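PDB 6SMF: 3-dehydroquinate dehydratase from Zymomonas mobilis subsp. mobilis, which catalyses, as a type II dehydroquinase of the shikimate pathway, the dehydration of 3-dehydroquinate to 3-dehydroshikimate, probably by trans elimination through an enolate intermediate. Local coordinates for residues His107-Pro111 with His112-Ala116; Arg118-Tyr122 with Val123-Ala127; Ser132-Gly135 with Ala136-Ser140. All coordinates share one frame; numbering follows the deposited sequence.

The three contacts follow one another along the C-terminal third of the chain, around the ends of strands 103-107 and 129-132 in the five-stranded parallel sheet of a flavodoxin-like fold. Interaction 1 leaves the end of strand 103-107, interaction 2 leads into the short helix 122-126, and interaction 3 joins strand 129-132 to helix 136-147. Centres of interactions 1 and 2 lie about 12 Å apart, as do those of 1 and 3; both neighbours touch interaction 1, whereas 2 and 3 are about 17 Å apart between centres and do not meet. Interaction 1 thus lies between them, carrying the predicted proton donor His-107, and all three reach the second subunit of the dodecamer.

Interaction 1 of 3, residues His107-Pro111 with His112-Ala116; sequences HLSNP and HAREA. With FLC (citrate anion), chain E.
Two backbone bonds close the turn: Ala-113 N donates to Asn-110 O at 3.0 Å and Arg-114 N to Pro-111 O at 3.1 Å, winding a short 3-10 segment just beyond strand 103-107. Pro-111 suits this place, since its ring fixes phi and no N-H is needed so early in the turn. Asn-110 makes an Asx turn: CG anti to its backbone N (chi1 174°) brings OD1 back over the turn to accept from His-112 N at 3.1 Å, the donor standing above the amide plane; its ND2 bonds to Gly-124 O and Ala-127 O of the second subunit. The loop forms part of an anion site, completed by His-87 and Asn-81 and occupied by a citrate probably from the crystallisation liquor. Leu-108 N and Ser-109 N each bind an oxygen of one carboxylate, consistent with their predicted substrate binding. The small Ser-109 adds its hydroxyl: OG donates to citrate OB2 at 2.8 Å and accepts from Arg-114 NH2 at 3.1 Å. Arg-114, bent at chi3, also weakly bonds another citrate carboxylate. At the predicted proton donor His-107, the ring meets the citrate hydroxyl edge-on and in plane, ND1 donating to OHB at 2.8 Å.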
# COMPACT_ATOMS: atom_id res chain seq x y z
N HIS A 107 -21.58 11.44 15.93
CA HIS A 107 -20.33 11.94 16.53
C HIS A 107 -20.54 13.41 16.92
O HIS A 107 -21.10 14.18 16.13
CB HIS A 107 -19.11 11.80 15.59
CG HIS A 107 -19.00 10.43 15.01
ND1 HIS A 107 -18.59 9.35 15.76
CD2 HIS A 107 -19.26 9.96 13.77
CE1 HIS A 107 -18.56 8.29 14.99
NE2 HIS A 107 -18.98 8.65 13.76
N LEU A 108 -20.04 13.75 18.10
CA LEU A 108 -19.91 15.14 18.57
C LEU A 108 -19.00 15.91 17.62
O LEU A 108 -19.37 17.01 17.20
CB LEU A 108 -19.32 15.11 19.97
CG LEU A 108 -20.15 14.43 21.06
CD1 LEU A 108 -19.24 14.11 22.25
CD2 LEU A 108 -21.32 15.32 21.48
N SER A 109 -17.79 15.39 17.39
CA SER A 109 -16.77 16.06 16.54
C SER A 109 -16.97 15.54 15.11
O SER A 109 -17.81 14.62 14.90
CB SER A 109 -15.40 15.78 17.05
OG SER A 109 -15.11 14.40 16.85
N ASN A 110 -16.27 16.13 14.16
CA ASN A 110 -16.23 15.63 12.77
C ASN A 110 -15.01 14.73 12.66
O ASN A 110 -13.88 15.21 12.61
CB ASN A 110 -16.21 16.81 11.79
CG ASN A 110 -16.02 16.40 10.34
OD1 ASN A 110 -15.97 15.21 10.00
ND2 ASN A 110 -15.92 17.41 9.48
N PRO A 111 -15.19 13.40 12.63
CA PRO A 111 -14.04 12.50 12.64
C PRO A 111 -13.16 12.65 11.38
O PRO A 111 -12.00 12.37 11.46
CB PRO A 111 -14.63 11.10 12.75
CG PRO A 111 -16.11 11.24 12.49
CD PRO A 111 -16.46 12.70 12.60
N HIS A 112 -13.71 13.08 10.25
CA HIS A 112 -12.97 13.25 8.98
C HIS A 112 -12.01 14.43 9.15
O HIS A 112 -11.02 14.48 8.39
CB HIS A 112 -13.93 13.41 7.75
CG HIS A 112 -14.49 12.11 7.26
ND1 HIS A 112 -13.96 11.46 6.16
CD2 HIS A 112 -15.47 11.32 7.74
CE1 HIS A 112 -14.61 10.32 5.99
NE2 HIS A 112 -15.53 10.21 6.94
N ALA A 113 -12.26 15.31 10.14
CA ALA A 113 -11.41 16.50 10.38
C ALA A 113 -10.25 16.11 11.31
O ALA A 113 -9.46 16.96 11.63
CB ALA A 113 -12.22 17.64 10.94
N ARG A 114 -10.17 14.87 11.73
CA ARG A 114 -9.18 14.43 12.72
C ARG A 114 -8.15 13.49 12.06
O ARG A 114 -7.95 13.60 10.81
CB ARG A 114 -9.99 13.85 13.89
CG ARG A 114 -10.86 14.93 14.56
CD ARG A 114 -11.72 14.45 15.69
NE ARG A 114 -10.90 14.06 16.82
CZ ARG A 114 -11.31 13.38 17.87
NH1 ARG A 114 -10.43 13.06 18.80
NH2 ARG A 114 -12.57 13.03 18.00
N GLU A 115 -7.48 12.69 12.88
CA GLU A 115 -6.48 11.66 12.48
C GLU A 115 -7.12 10.79 11.40
O GLU A 115 -8.37 10.45 11.53
CB GLU A 115 -6.08 10.79 13.71
CG GLU A 115 -5.73 11.59 14.98
CD GLU A 115 -6.73 11.52 16.14
OE1 GLU A 115 -6.29 11.16 17.32
OE2 GLU A 115 -7.95 11.81 15.88
N ALA A 116 -6.32 10.42 10.40
CA ALA A 116 -6.67 9.50 9.28
C ALA A 116 -7.29 8.20 9.82
O ALA A 116 -8.25 7.73 9.19
CB ALA A 116 -5.43 9.19 8.50
CAC FLC E . -14.66 9.44 17.06
CA FLC E . -15.36 10.74 17.50
CB FLC E . -16.35 10.58 18.66
CBC FLC E . -17.12 11.87 18.96
CG FLC E . -15.66 10.16 19.97
CGC FLC E . -15.24 11.25 20.96
OA1 FLC E . -14.03 8.77 17.94
OA2 FLC E . -14.77 9.07 15.84
OB1 FLC E . -18.14 11.75 19.52
OB2 FLC E . -16.70 12.86 18.59
OG1 FLC E . -15.38 11.00 22.21
OG2 FLC E . -14.64 12.25 20.53
OHB FLC E . -17.26 9.57 18.23

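Interaction 2 of 3, residues Arg118-Tyr122 with Val123-Ala127; sequences RHKSY and VGEAA
Lys-120 reaches over to Glu-125 with a salt bridge of 2.8 Å between NZ and OE2, the two side chains crossing at about a right angle, while the residues before it turn elsewhere: Arg-118 toward the substrate site predicted for it, where it pairs with Glu-115 and with Asp-94 of a third subunit, and His-119 to lay its ring nearly parallel to that of His-112. The long side chain of lysine suits this span: it bends at chi2 (73°) and then runs straight, so that CE passes 3.5 Å above one face of the Tyr-122 ring, offset toward its rim, before NZ meets the syn lone pair of Glu-125 OE2. The same oxygen accepts from a water at 2.7 Å, which in turn accepts from Ser-121 N, tying the carboxylate to the backbone.

Ser-121 is the N-cap of helix 122-126, a short and weakly bonded helix between strands 103-107 and 129-132 of the parallel sheet. Its OG, anti to the backbone N (chi1 -180°), accepts from Gly-124 N at 2.9 Å, a capping bond that serves an N-H of the first turn. Serine fits because its hydroxyl is short enough to fold back on the turn; the same OG is also bonded to Glu-105. Gly-124, with no side chain, lets Ser-121 OG come within 3.5 Å of its CA. The carbonyl of Ser-121 takes Glu-125 N at 3.0 Å from its O, the donor tilted 24° from the carbonyl plane.

Tyr-122 packs its side chain on Val-90 of helix 90-98. Glu-125 N, already bonded to Ser-121 O, also makes a weak bond to Tyr-122 O at 3.3 Å.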
# COMPACT_ATOMS: atom_id res chain seq x y z
N ARG A 118 -9.37 7.83 12.04
CA ARG A 118 -10.81 8.04 12.37
C ARG A 118 -11.65 8.22 11.10
O ARG A 118 -12.84 8.32 11.23
CB ARG A 118 -10.99 9.28 13.23
CG ARG A 118 -10.26 9.23 14.56
CD ARG A 118 -10.84 10.26 15.52
NE ARG A 118 -9.84 10.45 16.56
CZ ARG A 118 -9.80 9.78 17.71
NH1 ARG A 118 -10.77 8.93 18.05
NH2 ARG A 118 -8.76 9.96 18.50
N HIS A 119 -11.04 8.29 9.90
CA HIS A 119 -11.77 8.36 8.62
C HIS A 119 -12.54 7.06 8.38
O HIS A 119 -13.58 7.10 7.74
CB HIS A 119 -10.82 8.69 7.50
CG HIS A 119 -10.23 10.05 7.66
ND1 HIS A 119 -9.36 10.58 6.73
CD2 HIS A 119 -10.34 10.95 8.66
CE1 HIS A 119 -8.98 11.76 7.15
NE2 HIS A 119 -9.59 12.03 8.32
N LYS A 120 -12.10 5.94 8.95
CA LYS A 120 -12.76 4.64 8.77
C LYS A 120 -13.94 4.54 9.73
O LYS A 120 -13.75 4.71 10.93
CB LYS A 120 -11.72 3.55 9.04
CG LYS A 120 -12.26 2.14 9.02
CD LYS A 120 -12.58 1.70 7.61
CE LYS A 120 -12.94 0.21 7.52
NZ LYS A 120 -13.26 -0.17 6.12
N SER A 121 -15.12 4.23 9.23
CA SER A 121 -16.29 4.04 10.09
C SER A 121 -17.00 2.70 9.78
O SER A 121 -17.78 2.63 8.82
CB SER A 121 -17.20 5.20 9.99
OG SER A 121 -18.29 4.95 10.83
N TYR A 122 -16.72 1.67 10.56
CA TYR A 122 -17.43 0.38 10.44
C TYR A 122 -18.92 0.64 10.74
O TYR A 122 -19.77 0.13 10.03
CB TYR A 122 -16.81 -0.68 11.33
CG TYR A 122 -15.58 -1.33 10.77
CD1 TYR A 122 -15.62 -2.11 9.63
CD2 TYR A 122 -14.34 -1.12 11.36
CE1 TYR A 122 -14.48 -2.75 9.14
CE2 TYR A 122 -13.19 -1.69 10.84
CZ TYR A 122 -13.26 -2.51 9.75
OH TYR A 122 -12.10 -3.11 9.31
N VAL A 123 -19.24 1.54 11.65
CA VAL A 123 -20.67 1.89 11.90
C VAL A 123 -21.30 2.48 10.64
O VAL A 123 -22.37 1.98 10.20
CB VAL A 123 -20.82 2.85 13.06
CG1 VAL A 123 -22.23 3.37 13.14
CG2 VAL A 123 -20.39 2.20 14.37
N GLY A 124 -20.66 3.51 10.09
CA GLY A 124 -21.13 4.21 8.89
C GLY A 124 -21.32 3.28 7.71
O GLY A 124 -22.18 3.56 6.87
N GLU A 125 -20.51 2.23 7.61
CA GLU A 125 -20.61 1.28 6.48
C GLU A 125 -21.90 0.45 6.59
O GLU A 125 -22.30 -0.11 5.59
CB GLU A 125 -19.37 0.39 6.45
CG GLU A 125 -18.17 1.14 5.95
CD GLU A 125 -16.88 0.35 5.88
OE1 GLU A 125 -16.95 -0.87 5.55
OE2 GLU A 125 -15.83 0.97 6.12
N ALA A 126 -22.52 0.38 7.76
CA ALA A 126 -23.67 -0.52 8.03
C ALA A 126 -24.94 0.27 8.37
O ALA A 126 -26.03 -0.29 8.21
CB ALA A 126 -23.33 -1.43 9.14
N ALA A 127 -24.79 1.52 8.80
CA ALA A 127 -25.88 2.35 9.32
C ALA A 127 -26.69 2.94 8.18
O ALA A 127 -26.26 2.90 7.03
CB ALA A 127 -25.33 3.42 10.21
O HOH W 1 -15.37 3.61 6.26

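Interaction 3 of 3, residues Ser132-Gly135 with Ala136-Ser140; sequences SGFG and AESYS
Two hydrogen bonds link the loop to the helix. Ser-138 OG, placed beside its own backbone N by chi1, reaches back to accept from Phe-134 N at 2.9 Å, and it bonds as well to the carbonyl O of His-107, so one small hydroxyl joins the turn to the end of the neighbouring strand. Ser-138 N in turn donates to Gly-135 O at 3.0 Å, the donor standing well above the carbonyl plane. These bonds belong to the beta-to-alpha connection from strand 129-132 into helix 136-147, within the alternating strands and helices of the flavodoxin-like fold. Both glycines suit this turn: Gly-133 and Gly-135 have positive phi, 106° and 51°, which glycine adopts readily.

The packing is carried by Phe-134. Its CB lies 3.4 Å from Ser-138 OG and 3.8 Å from Glu-137 CB, while its side chain leads away from the helix and the residue packs on Ile-104 of the second subunit; the serine hydroxyl meets the ring near its edge.

Within the helix, Glu-137 bends at chi2 (-42°), bringing OE1 to Ser-140 OG at 2.6 Å, with the hydroxyl donating from above the carboxylate plane.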
# COMPACT_ATOMS: atom_id res chain seq x y z
N SER A 132 -22.59 14.08 12.15
CA SER A 132 -21.28 14.37 12.77
C SER A 132 -21.06 15.86 12.91
O SER A 132 -21.29 16.55 11.93
CB SER A 132 -20.16 13.78 11.94
OG SER A 132 -20.21 12.37 12.01
N GLY A 133 -20.51 16.29 14.04
CA GLY A 133 -19.70 17.52 14.13
C GLY A 133 -20.41 18.65 14.81
O GLY A 133 -19.81 19.71 14.87
N PHE A 134 -21.63 18.41 15.32
CA PHE A 134 -22.51 19.49 15.86
C PHE A 134 -22.54 19.44 17.40
O PHE A 134 -23.46 20.02 17.99
CB PHE A 134 -23.92 19.38 15.28
CG PHE A 134 -23.98 19.39 13.77
CD1 PHE A 134 -23.95 20.58 13.07
CD2 PHE A 134 -23.99 18.19 13.05
CE1 PHE A 134 -23.95 20.57 11.68
CE2 PHE A 134 -24.04 18.19 11.66
CZ PHE A 134 -24.02 19.38 10.98
N GLY A 135 -21.56 18.80 18.03
CA GLY A 135 -21.57 18.49 19.47
C GLY A 135 -22.86 17.80 19.86
O GLY A 135 -23.26 16.83 19.16
N ALA A 136 -23.52 18.29 20.91
CA ALA A 136 -24.79 17.75 21.45
C ALA A 136 -25.90 17.81 20.38
O ALA A 136 -26.73 16.90 20.33
CB ALA A 136 -25.18 18.52 22.67
N GLU A 137 -25.90 18.88 19.57
CA GLU A 137 -26.86 19.06 18.45
C GLU A 137 -26.80 17.85 17.51
O GLU A 137 -27.84 17.61 16.90
CB GLU A 137 -26.65 20.40 17.72
CG GLU A 137 -27.18 21.62 18.47
CD GLU A 137 -28.56 21.47 19.16
OE1 GLU A 137 -29.56 21.05 18.46
OE2 GLU A 137 -28.66 21.72 20.41
N SER A 138 -25.67 17.13 17.38
CA SER A 138 -25.57 15.88 16.59
C SER A 138 -26.64 14.88 17.08
O SER A 138 -27.37 14.31 16.27
CB SER A 138 -24.17 15.26 16.58
OG SER A 138 -23.23 16.05 15.84
N TYR A 139 -26.73 14.68 18.38
CA TYR A 139 -27.75 13.81 19.01
C TYR A 139 -29.17 14.37 18.77
O TYR A 139 -30.07 13.59 18.39
CB TYR A 139 -27.48 13.65 20.51
CG TYR A 139 -26.24 12.84 20.84
CD1 TYR A 139 -25.00 13.45 20.93
CD2 TYR A 139 -26.33 11.48 21.09
CE1 TYR A 139 -23.87 12.72 21.26
CE2 TYR A 139 -25.20 10.75 21.43
CZ TYR A 139 -23.98 11.37 21.50
OH TYR A 139 -22.86 10.66 21.80
N SER A 140 -29.38 15.67 19.01
CA SER A 140 -30.73 16.28 18.91
C SER A 140 -31.27 16.07 17.49
O SER A 140 -32.43 15.63 17.36
CB SER A 140 -30.76 17.73 19.43
OG SER A 140 -30.80 18.72 18.41